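Putative glycosyltransferase (GalT1) (Streptococcus parasanguinis, PDB 4PHR) binds UDP beside a manganese ion through a GT-D-fold domain and is probably a glycosyltransferase that transfers sugar from a nucleotide donor. Local coordinates at residues Y233-M238 with H250-N255; R121-L126 with S130-Y135; L76-V79 with D84-N87. All coordinates share one frame; numbering follows the deposited sequence.

Interaction 1. Residues Y233-M238 with H250-N255; sequences YEWYEM and HTAEFN. With UDP (uridine-5'-diphosphate), chain B.
The six-membered edge of the W235 indole, reaching out from helix 229-238, meets T251, A252 and E253 in a type II beta turn that runs from T251 to F254 in the GT-D domain. T251 CG2 lies 3.4 Å from W235 CZ2, arriving obliquely. At the ring edge, A252 O sits in the indole plane, 3.6 Å from W235 CH2, and the same CH2 touches A252 CB at 3.8 Å. E253 OE1 also stands near the ring plane, 4.0 Å from W235 CH2. With CG anti to its carbonyl carbon (chi1 -73°), W235 projects its benzo end toward the turn.

A second shell holds both partners in place. W235 NE1 bonds to V244 O, which restrains the indole at its pyrrole edge, while T251 OG1 is taken by the backbone N of L246. E253 OE1 makes salt bridges with R121 and K243, so the turn is tied to a residue of the UDP site. The turn itself is closed by F254 N bonding to T251 O at 3.1 Å. At the pocket end, H250 NE2 bonds to the UDP-binding H228 and ND1 to D257; over the centre of the H250 imidazole face, UDP O2' lies 3.5 Å above the plane.

Interaction 2. Residues R121-L126 with S130-Y135; sequences RPYIDL and SPSEAY
S132 OG, in the first turn of helix 132-140, donates a hydrogen bond to P122 O in the loop 121-126, 2.8 Å away. The donor lies in the carbonyl plane, at a C=O...OG angle of 145°. Having OG anti to the carbonyl carbon (chi1 -66°) aims the hydroxyl at the loop, where S132 OG is also 3.5 Å from Y123 CD1, near the plane of that ring. K129 O is a second, weak partner of S132 OG; the bond to P122 O is the main one.

One turn further along the helix, Y135 packs on P122. P122 CB meets Y135 CB at 3.9 Å, and P122 O lies in the plane of the Y135 ring, 3.6 Å from the edge atom Y135 CD2. P122 therefore offers Y135 both its ring and its carbonyl. Further round the same edge, Y135 CE2 touches L126 CD1 at 4.0 Å, the leucine crossing the tyrosine at a slant. P131 O, four residues back in the chain, lies 3.4 Å above one face of the Y135 ring, toward its rim.

On the loop side, L126 N bonds back to Y123 O, and Y123 OH is bonded to A240 O. P122 and the type I beta turn after it (Y123 to L126) lie against the N-terminal end of helix 132-140; the turn begins two residues after R121, whose NH1 bonds to UDP O1B in the nucleotide site of this GT-D fold.

Interaction 3. Residues L76-V79 with D84-N87; sequences LPDV and DRYN
A two-pronged salt bridge between D78 and R85 closes the connection that follows strand 72-76 of the three-stranded parallel sheet, where D78 is the centre of an inverse gamma turn. R85 approaches end-on: NH1 bonds to D78 OD2 at 2.8 Å and NH2 to D78 OD1 at 3.0 Å. Each oxygen lies close to the guanidinium plane, yet both nitrogens come from above the carboxylate plane, the two flat groups being turned 71° apart. The NH2 bond is nearly straight, with an N-H...O angle of 173°. D78 meets this grip with CG anti to its backbone N (chi1 -176°).

Alongside, Y86 OH donates to D78 O at 2.7 Å, in the carbonyl plane. D78 is thus held through its side chain and its backbone by consecutive residues, and this polar cluster is the tight part of the contact. R85 is steadied in turn by the backbone: NE bonds to N82 O and NH2 to S81 O, both in the short link between the segments, which limits rotation of the guanidinium.

The apolar side is looser. V79 CG1 comes no nearer than 4.4 Å to Y86 CE2, approaching obliquely, and V79 packs instead on W94 and F98 of helix 88-100. At the outer end D84 is exposed to solvent, whereas D78 and Y86 are buried. Beyond them N87 N-caps helix 88-100, its OD1 taking the backbone N of A90. Back in the cluster, Y86 OH also lies over the centre of the R85 guanidinium, 3.4 Å above its plane.

In the fold
From the N terminus, the chain leaves strand 72-76 and first closes the loop of interaction 3, just before helix 88-100. After strand 115-116, interaction 2 closes the short loop leading into helix 132-140. Interaction 1 comes last, closing the loop between helix 229-238 and residues 250-255. The three follow in series, neither nesting nor crossing. In space, interactions 2 and 3 join through D125 O and N87 N, a probable hydrogen bond, and L126 packs on Y86. Interactions 1 and 2 meet where W235 O and Y236 N pack on Y123 CE2 and where Y236 lies on E133. Interaction 2 thus connects the other two, which do not touch, and links the three-stranded sheet's loops to the UDP pocket, the E253-R121 pair being the tie.

Interaction 1. Residues Y233-M238 with H250-N255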
loop_
_atom_site.group_PDB
_atom_site.type_symbol
_atom_site.label_atom_id
_atom_site.label_comp_id
_atom_site.label_asym_id
_atom_site.label_seq_id
_atom_site.Cartn_x
_atom_site.Cartn_y
_atom_site.Cartn_z
ATOM N N TYR A 233 -11.175 -3.165 3.476
ATOM C CA TYR A 233 -12.367 -3.705 2.848
ATOM C C TYR A 233 -13.189 -4.513 3.853
ATOM O O TYR A 233 -14.410 -4.415 3.881
ATOM C CB TYR A 233 -12.012 -4.551 1.622
ATOM C CG TYR A 233 -13.219 -4.951 0.812
ATOM C CD1 TYR A 233 -14.008 -3.991 0.192
ATOM C CD2 TYR A 233 -13.584 -6.287 0.678
ATOM C CE1 TYR A 233 -15.130 -4.352 -0.548
ATOM C CE2 TYR A 233 -14.701 -6.654 -0.060
ATOM C CZ TYR A 233 -15.461 -5.682 -0.675
ATOM O OH TYR A 233 -16.577 -6.048 -1.404
ATOM N N GLU A 234 -12.524 -5.309 4.684
ATOM C CA GLU A 234 -13.238 -6.086 5.701
ATOM C C GLU A 234 -13.951 -5.161 6.688
ATOM O O GLU A 234 -15.105 -5.387 7.048
ATOM C CB GLU A 234 -12.274 -7.006 6.458
ATOM C CG GLU A 234 -11.703 -8.145 5.629
ATOM C CD GLU A 234 -12.516 -9.409 5.718
ATOM O OE1 GLU A 234 -13.510 -9.429 6.470
ATOM O OE2 GLU A 234 -12.152 -10.384 5.033
ATOM N N TRP A 235 -13.266 -4.105 7.121
ATOM C CA TRP A 235 -13.888 -3.148 8.036
ATOM C C TRP A 235 -15.099 -2.474 7.378
ATOM O O TRP A 235 -16.151 -2.307 8.000
ATOM C CB TRP A 235 -12.867 -2.099 8.475
ATOM C CG TRP A 235 -11.843 -2.609 9.431
ATOM C CD1 TRP A 235 -12.009 -3.591 10.367
ATOM C CD2 TRP A 235 -10.488 -2.156 9.564
ATOM N NE1 TRP A 235 -10.849 -3.770 11.076
ATOM C CE2 TRP A 235 -9.896 -2.907 10.598
ATOM C CE3 TRP A 235 -9.713 -1.195 8.900
ATOM C CZ2 TRP A 235 -8.572 -2.729 10.988
ATOM C CZ3 TRP A 235 -8.394 -1.017 9.292
ATOM C CH2 TRP A 235 -7.839 -1.780 10.329
ATOM N N TYR A 236 -14.940 -2.095 6.115
ATOM C CA TYR A 236 -16.018 -1.489 5.343
ATOM C C TYR A 236 -17.235 -2.425 5.225
ATOM O O TYR A 236 -18.381 -2.002 5.420
ATOM C CB TYR A 236 -15.500 -1.070 3.962
ATOM C CG TYR A 236 -16.563 -0.886 2.911
ATOM C CD1 TYR A 236 -16.807 -1.873 1.962
ATOM C CD2 TYR A 236 -17.328 0.275 2.863
ATOM C CE1 TYR A 236 -17.784 -1.710 0.999
ATOM C CE2 TYR A 236 -18.309 0.446 1.902
ATOM C CZ TYR A 236 -18.530 -0.551 0.972
ATOM O OH TYR A 236 -19.500 -0.386 0.009
ATOM N N GLU A 237 -16.994 -3.702 4.939
ATOM C CA GLU A 237 -18.089 -4.647 4.719
ATOM C C GLU A 237 -18.865 -4.915 6.003
ATOM O O GLU A 237 -20.054 -5.253 5.960
ATOM C CB GLU A 237 -17.569 -5.969 4.145
ATOM C CG GLU A 237 -17.052 -5.885 2.723
ATOM C CD GLU A 237 -18.158 -5.902 1.692
ATOM O OE1 GLU A 237 -18.438 -6.986 1.135
ATOM O OE2 GLU A 237 -18.748 -4.836 1.435
ATOM N N MET A 238 -18.196 -4.789 7.145
ATOM C CA MET A 238 -18.875 -5.016 8.420
ATOM C C MET A 238 -19.394 -3.722 9.049
ATOM O O MET A 238 -20.001 -3.746 10.122
ATOM C CB MET A 238 -17.978 -5.794 9.395
ATOM C CG MET A 238 -16.810 -5.001 9.958
ATOM S SD MET A 238 -15.622 -6.035 10.846
ATOM C CE MET A 238 -16.721 -7.184 11.652
ATOM N N HIS A 250 -3.967 -11.447 9.056
ATOM C CA HIS A 250 -3.359 -10.191 9.487
ATOM C C HIS A 250 -4.375 -9.047 9.493
ATOM O O HIS A 250 -5.200 -8.950 8.592
ATOM C CB HIS A 250 -2.228 -9.854 8.506
ATOM C CG HIS A 250 -1.647 -8.487 8.689
ATOM N ND1 HIS A 250 -0.758 -8.188 9.697
ATOM C CD2 HIS A 250 -1.822 -7.344 7.987
ATOM C CE1 HIS A 250 -0.407 -6.918 9.604
ATOM N NE2 HIS A 250 -1.041 -6.383 8.578
ATOM N N THR A 251 -4.299 -8.178 10.498
ATOM C CA THR A 251 -5.101 -6.961 10.520
ATOM C C THR A 251 -4.212 -5.723 10.572
ATOM O O THR A 251 -3.321 -5.638 11.410
ATOM C CB THR A 251 -6.028 -6.896 11.754
ATOM O OG1 THR A 251 -6.804 -8.095 11.853
ATOM C CG2 THR A 251 -6.976 -5.721 11.622
ATOM N N ALA A 252 -4.482 -4.756 9.694
ATOM C CA ALA A 252 -3.788 -3.468 9.717
ATOM C C ALA A 252 -3.775 -2.876 11.123
ATOM O O ALA A 252 -4.796 -2.882 11.812
ATOM C CB ALA A 252 -4.455 -2.491 8.757
ATOM N N GLU A 253 -2.612 -2.369 11.526
ATOM C CA GLU A 253 -2.393 -1.666 12.800
ATOM C C GLU A 253 -2.290 -2.570 14.023
ATOM O O GLU A 253 -2.052 -2.106 15.138
ATOM C CB GLU A 253 -3.397 -0.531 13.018
ATOM C CG GLU A 253 -3.046 0.753 12.254
ATOM C CD GLU A 253 -3.447 0.712 10.793
ATOM O OE1 GLU A 253 -4.660 0.656 10.513
ATOM O OE2 GLU A 253 -2.553 0.741 9.923
ATOM N N PHE A 254 -2.457 -3.867 13.807
ATOM C CA PHE A 254 -2.107 -4.850 14.820
ATOM C C PHE A 254 -0.733 -5.360 14.435
ATOM O O PHE A 254 -0.590 -6.155 13.506
ATOM C CB PHE A 254 -3.149 -5.961 14.872
ATOM C CG PHE A 254 -4.459 -5.518 15.449
ATOM C CD1 PHE A 254 -5.345 -4.765 14.697
ATOM C CD2 PHE A 254 -4.797 -5.837 16.748
ATOM C CE1 PHE A 254 -6.540 -4.347 15.227
ATOM C CE2 PHE A 254 -5.995 -5.426 17.287
ATOM C CZ PHE A 254 -6.869 -4.679 16.528
ATOM N N ASN A 255 0.276 -4.888 15.163
ATOM C CA ASN A 255 1.648 -4.848 14.660
ATOM C C ASN A 255 2.559 -6.026 14.987
ATOM O O ASN A 255 3.779 -5.913 14.851
ATOM C CB ASN A 255 2.320 -3.539 15.093
ATOM C CG ASN A 255 1.819 -2.345 14.308
ATOM O OD1 ASN A 255 1.459 -2.468 13.134
ATOM N ND2 ASN A 255 1.789 -1.181 14.949
HETATM N N1 UDP B . 3.752 -7.384 4.803
HETATM C C2 UDP B . 4.292 -8.628 4.585
HETATM N N3 UDP B . 5.637 -8.833 4.777
HETATM C C4 UDP B . 6.452 -7.801 5.178
HETATM C C5 UDP B . 5.909 -6.535 5.395
HETATM C C6 UDP B . 4.527 -6.396 5.337
HETATM O O2 UDP B . 3.576 -9.571 4.247
HETATM O O4 UDP B . 7.659 -8.029 5.309
HETATM C "C1'" UDP B . 2.326 -7.173 4.511
HETATM C "C2'" UDP B . 1.340 -7.066 5.644
HETATM O "O2'" UDP B . 0.983 -8.349 6.115
HETATM C "C3'" UDP B . 0.190 -6.370 4.950
HETATM C "C4'" UDP B . 0.895 -5.452 3.964
HETATM O "O4'" UDP B . 2.243 -5.917 3.867
HETATM O "O3'" UDP B . -0.574 -7.307 4.223
HETATM C "C5'" UDP B . 0.857 -3.996 4.413
HETATM O "O5'" UDP B . 1.601 -3.217 3.485
HETATM P PA UDP B . 1.805 -1.631 3.668
HETATM O O1A UDP B . 2.619 -1.374 4.872
HETATM O O2A UDP B . 2.356 -1.138 2.383
HETATM O O3A UDP B . 0.284 -1.139 3.931
HETATM P PB UDP B . -0.402 0.334 4.058
HETATM O O1B UDP B . -0.680 0.521 5.513
HETATM O O2B UDP B . -1.647 0.202 3.267
HETATM O O3B UDP B . 0.552 1.364 3.535
#

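Interaction 2. Residues R121-L126 with S130-Y135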
loop_
_atom_site.group_PDB
_atom_site.type_symbol
_atom_site.label_atom_id
_atom_site.label_comp_id
_atom_site.label_asym_id
_atom_site.label_seq_id
_atom_site.Cartn_x
_atom_site.Cartn_y
_atom_site.Cartn_z
ATOM N N ARG A 121 -6.298 2.755 1.810
ATOM C CA ARG A 121 -6.884 3.077 3.118
ATOM C C ARG A 121 -8.146 3.944 2.964
ATOM O O ARG A 121 -8.186 5.091 3.407
ATOM C CB ARG A 121 -5.848 3.806 3.988
ATOM C CG ARG A 121 -4.449 3.175 4.034
ATOM C CD ARG A 121 -4.465 1.756 4.586
ATOM N NE ARG A 121 -5.152 1.703 5.870
ATOM C CZ ARG A 121 -4.584 1.362 7.017
ATOM N NH1 ARG A 121 -3.305 1.009 7.059
ATOM N NH2 ARG A 121 -5.316 1.353 8.124
ATOM N N PRO A 122 -9.187 3.396 2.330
ATOM C CA PRO A 122 -10.305 4.236 1.888
ATOM C C PRO A 122 -11.482 4.305 2.856
ATOM O O PRO A 122 -12.557 4.714 2.427
ATOM C CB PRO A 122 -10.770 3.535 0.598
ATOM C CG PRO A 122 -9.835 2.334 0.403
ATOM C CD PRO A 122 -9.271 2.051 1.747
ATOM N N TYR A 123 -11.309 3.915 4.116
ATOM C CA TYR A 123 -12.483 3.797 4.984
ATOM C C TYR A 123 -12.309 4.201 6.451
ATOM O O TYR A 123 -12.956 5.142 6.917
ATOM C CB TYR A 123 -13.042 2.363 4.901
ATOM C CG TYR A 123 -14.228 2.097 5.815
ATOM C CD1 TYR A 123 -15.497 2.555 5.491
ATOM C CD2 TYR A 123 -14.075 1.379 6.995
ATOM C CE1 TYR A 123 -16.576 2.324 6.324
ATOM C CE2 TYR A 123 -15.150 1.143 7.838
ATOM C CZ TYR A 123 -16.398 1.614 7.494
ATOM O OH TYR A 123 -17.476 1.383 8.323
ATOM N N ILE A 124 -11.464 3.486 7.184
ATOM C CA ILE A 124 -11.555 3.505 8.651
ATOM C C ILE A 124 -11.212 4.851 9.305
ATOM O O ILE A 124 -11.786 5.202 10.340
ATOM C CB ILE A 124 -10.737 2.352 9.305
ATOM C CG1 ILE A 124 -11.273 2.029 10.707
ATOM C CG2 ILE A 124 -9.260 2.690 9.325
ATOM C CD1 ILE A 124 -12.662 1.427 10.712
ATOM N N ASP A 125 -10.302 5.609 8.700
ATOM C CA ASP A 125 -9.885 6.875 9.296
ATOM C C ASP A 125 -10.730 8.079 8.880
ATOM O O ASP A 125 -10.531 9.180 9.379
ATOM C CB ASP A 125 -8.401 7.147 9.024
ATOM C CG ASP A 125 -7.480 6.372 9.960
ATOM O OD1 ASP A 125 -7.963 5.862 10.996
ATOM O OD2 ASP A 125 -6.272 6.285 9.666
ATOM N N LEU A 126 -11.681 7.864 7.983
ATOM C CA LEU A 126 -12.541 8.942 7.516
ATOM C C LEU A 126 -13.673 9.227 8.495
ATOM O O LEU A 126 -14.290 8.308 9.033
ATOM C CB LEU A 126 -13.140 8.596 6.157
ATOM C CG LEU A 126 -12.172 8.444 4.994
ATOM C CD1 LEU A 126 -12.923 7.961 3.765
ATOM C CD2 LEU A 126 -11.463 9.763 4.724
ATOM N N SER A 130 -19.369 7.961 3.780
ATOM C CA SER A 130 -20.260 7.906 2.624
ATOM C C SER A 130 -19.572 7.607 1.276
ATOM O O SER A 130 -20.089 6.817 0.488
ATOM C CB SER A 130 -21.101 9.188 2.540
ATOM O OG SER A 130 -21.729 9.472 3.777
ATOM N N PRO A 131 -18.404 8.227 1.006
ATOM C CA PRO A 131 -17.756 7.990 -0.293
ATOM C C PRO A 131 -17.040 6.642 -0.413
ATOM O O PRO A 131 -16.574 6.316 -1.502
ATOM C CB PRO A 131 -16.725 9.121 -0.381
ATOM C CG PRO A 131 -16.417 9.449 1.033
ATOM C CD PRO A 131 -17.713 9.279 1.776
ATOM N N SER A 132 -16.952 5.879 0.671
ATOM C CA SER A 132 -16.146 4.661 0.662
ATOM C C SER A 132 -16.639 3.631 -0.348
ATOM O O SER A 132 -15.841 2.954 -0.989
ATOM C CB SER A 132 -16.058 4.045 2.060
ATOM O OG SER A 132 -15.334 4.896 2.930
ATOM N N GLU A 133 -17.954 3.517 -0.502
ATOM C CA GLU A 133 -18.486 2.565 -1.468
ATOM C C GLU A 133 -17.977 2.897 -2.866
ATOM O O GLU A 133 -17.528 2.016 -3.593
ATOM C CB GLU A 133 -20.013 2.540 -1.436
ATOM C CG GLU A 133 -20.622 1.598 -2.462
ATOM C CD GLU A 133 -22.115 1.406 -2.277
ATOM O OE1 GLU A 133 -22.731 2.180 -1.515
ATOM O OE2 GLU A 133 -22.673 0.475 -2.893
ATOM N N ALA A 134 -18.042 4.173 -3.237
ATOM C CA ALA A 134 -17.500 4.619 -4.520
ATOM C C ALA A 134 -15.993 4.369 -4.652
ATOM O O ALA A 134 -15.513 4.009 -5.729
ATOM C CB ALA A 134 -17.817 6.086 -4.753
ATOM N N TYR A 135 -15.250 4.569 -3.568
ATOM C CA TYR A 135 -13.810 4.322 -3.599
ATOM C C TYR A 135 -13.529 2.850 -3.913
ATOM O O TYR A 135 -12.697 2.537 -4.764
ATOM C CB TYR A 135 -13.139 4.702 -2.271
ATOM C CG TYR A 135 -13.182 6.175 -1.917
ATOM C CD1 TYR A 135 -13.384 7.149 -2.894
ATOM C CD2 TYR A 135 -13.021 6.595 -0.603
ATOM C CE1 TYR A 135 -13.426 8.506 -2.564
ATOM C CE2 TYR A 135 -13.056 7.944 -0.264
ATOM C CZ TYR A 135 -13.258 8.894 -1.249
ATOM O OH TYR A 135 -13.300 10.233 -0.916
#

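Interaction 3. Residues L76-V79 with D84-N87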
loop_
_atom_site.group_PDB
_atom_site.type_symbol
_atom_site.label_atom_id
_atom_site.label_comp_id
_atom_site.label_asym_id
_atom_site.label_seq_id
_atom_site.Cartn_x
_atom_site.Cartn_y
_atom_site.Cartn_z
ATOM N N LEU A 76 2.070 9.838 -1.637
ATOM C CA LEU A 76 2.352 10.260 -0.266
ATOM C C LEU A 76 1.065 10.255 0.549
ATOM O O LEU A 76 -0.030 10.257 -0.012
ATOM C CB LEU A 76 2.886 11.689 -0.266
ATOM C CG LEU A 76 4.396 11.891 -0.355
ATOM C CD1 LEU A 76 5.089 10.862 -1.197
ATOM C CD2 LEU A 76 4.704 13.321 -0.827
ATOM N N PRO A 77 1.184 10.266 1.881
ATOM C CA PRO A 77 -0.033 10.372 2.688
ATOM C C PRO A 77 -0.808 11.647 2.346
ATOM O O PRO A 77 -0.222 12.718 2.200
ATOM C CB PRO A 77 0.510 10.412 4.128
ATOM C CG PRO A 77 1.879 9.741 4.047
ATOM C CD PRO A 77 2.401 10.202 2.710
ATOM N N ASP A 78 -2.124 11.535 2.232
ATOM C CA ASP A 78 -2.935 12.664 1.788
ATOM C C ASP A 78 -3.366 13.457 3.015
ATOM O O ASP A 78 -4.520 13.402 3.434
ATOM C CB ASP A 78 -4.135 12.155 0.975
ATOM C CG ASP A 78 -4.970 13.271 0.390
ATOM O OD1 ASP A 78 -4.592 14.452 0.528
ATOM O OD2 ASP A 78 -6.014 12.955 -0.221
ATOM N N VAL A 79 -2.419 14.185 3.598
ATOM C CA VAL A 79 -2.612 14.793 4.911
ATOM C C VAL A 79 -2.142 16.239 4.966
ATOM O O VAL A 79 -2.163 16.871 6.026
ATOM C CB VAL A 79 -1.867 13.998 6.008
ATOM C CG1 VAL A 79 -2.391 12.575 6.093
ATOM C CG2 VAL A 79 -0.370 14.008 5.760
ATOM N N ASP A 84 -9.131 17.807 7.842
ATOM C CA ASP A 84 -10.414 17.660 8.533
ATOM C C ASP A 84 -11.255 16.461 8.060
ATOM O O ASP A 84 -12.264 16.129 8.682
ATOM C CB ASP A 84 -11.243 18.950 8.437
ATOM C CG ASP A 84 -10.661 20.088 9.257
ATOM O OD1 ASP A 84 -9.668 19.865 9.985
ATOM O OD2 ASP A 84 -11.214 21.207 9.196
ATOM N N ARG A 85 -10.844 15.819 6.971
ATOM C CA ARG A 85 -11.504 14.596 6.500
ATOM C C ARG A 85 -11.359 13.434 7.473
ATOM O O ARG A 85 -12.119 12.465 7.410
ATOM C CB ARG A 85 -10.898 14.145 5.170
ATOM C CG ARG A 85 -11.304 14.965 3.972
ATOM C CD ARG A 85 -10.476 14.566 2.764
ATOM N NE ARG A 85 -9.100 15.057 2.866
ATOM C CZ ARG A 85 -8.119 14.730 2.029
ATOM N NH1 ARG A 85 -8.345 13.879 1.035
ATOM N NH2 ARG A 85 -6.904 15.242 2.200
ATOM N N TYR A 86 -10.359 13.512 8.339
ATOM C CA TYR A 86 -9.958 12.355 9.130
ATOM C C TYR A 86 -10.338 12.501 10.595
ATOM O O TYR A 86 -10.489 13.613 11.107
ATOM C CB TYR A 86 -8.453 12.105 8.983
ATOM C CG TYR A 86 -8.000 12.054 7.544
ATOM C CD1 TYR A 86 -8.386 11.009 6.714
ATOM C CD2 TYR A 86 -7.195 13.056 7.010
ATOM C CE1 TYR A 86 -7.988 10.961 5.394
ATOM C CE2 TYR A 86 -6.794 13.015 5.682
ATOM C CZ TYR A 86 -7.193 11.963 4.883
ATOM O OH TYR A 86 -6.806 11.901 3.562
ATOM N N ASN A 87 -10.492 11.371 11.272
ATOM C CA ASN A 87 -10.846 11.411 12.683
ATOM C C ASN A 87 -9.714 11.959 13.552
ATOM O O ASN A 87 -8.554 12.069 13.124
ATOM C CB ASN A 87 -11.348 10.050 13.182
ATOM C CG ASN A 87 -10.301 8.965 13.089
ATOM O OD1 ASN A 87 -9.120 9.206 13.317
ATOM N ND2 ASN A 87 -10.735 7.753 12.761
#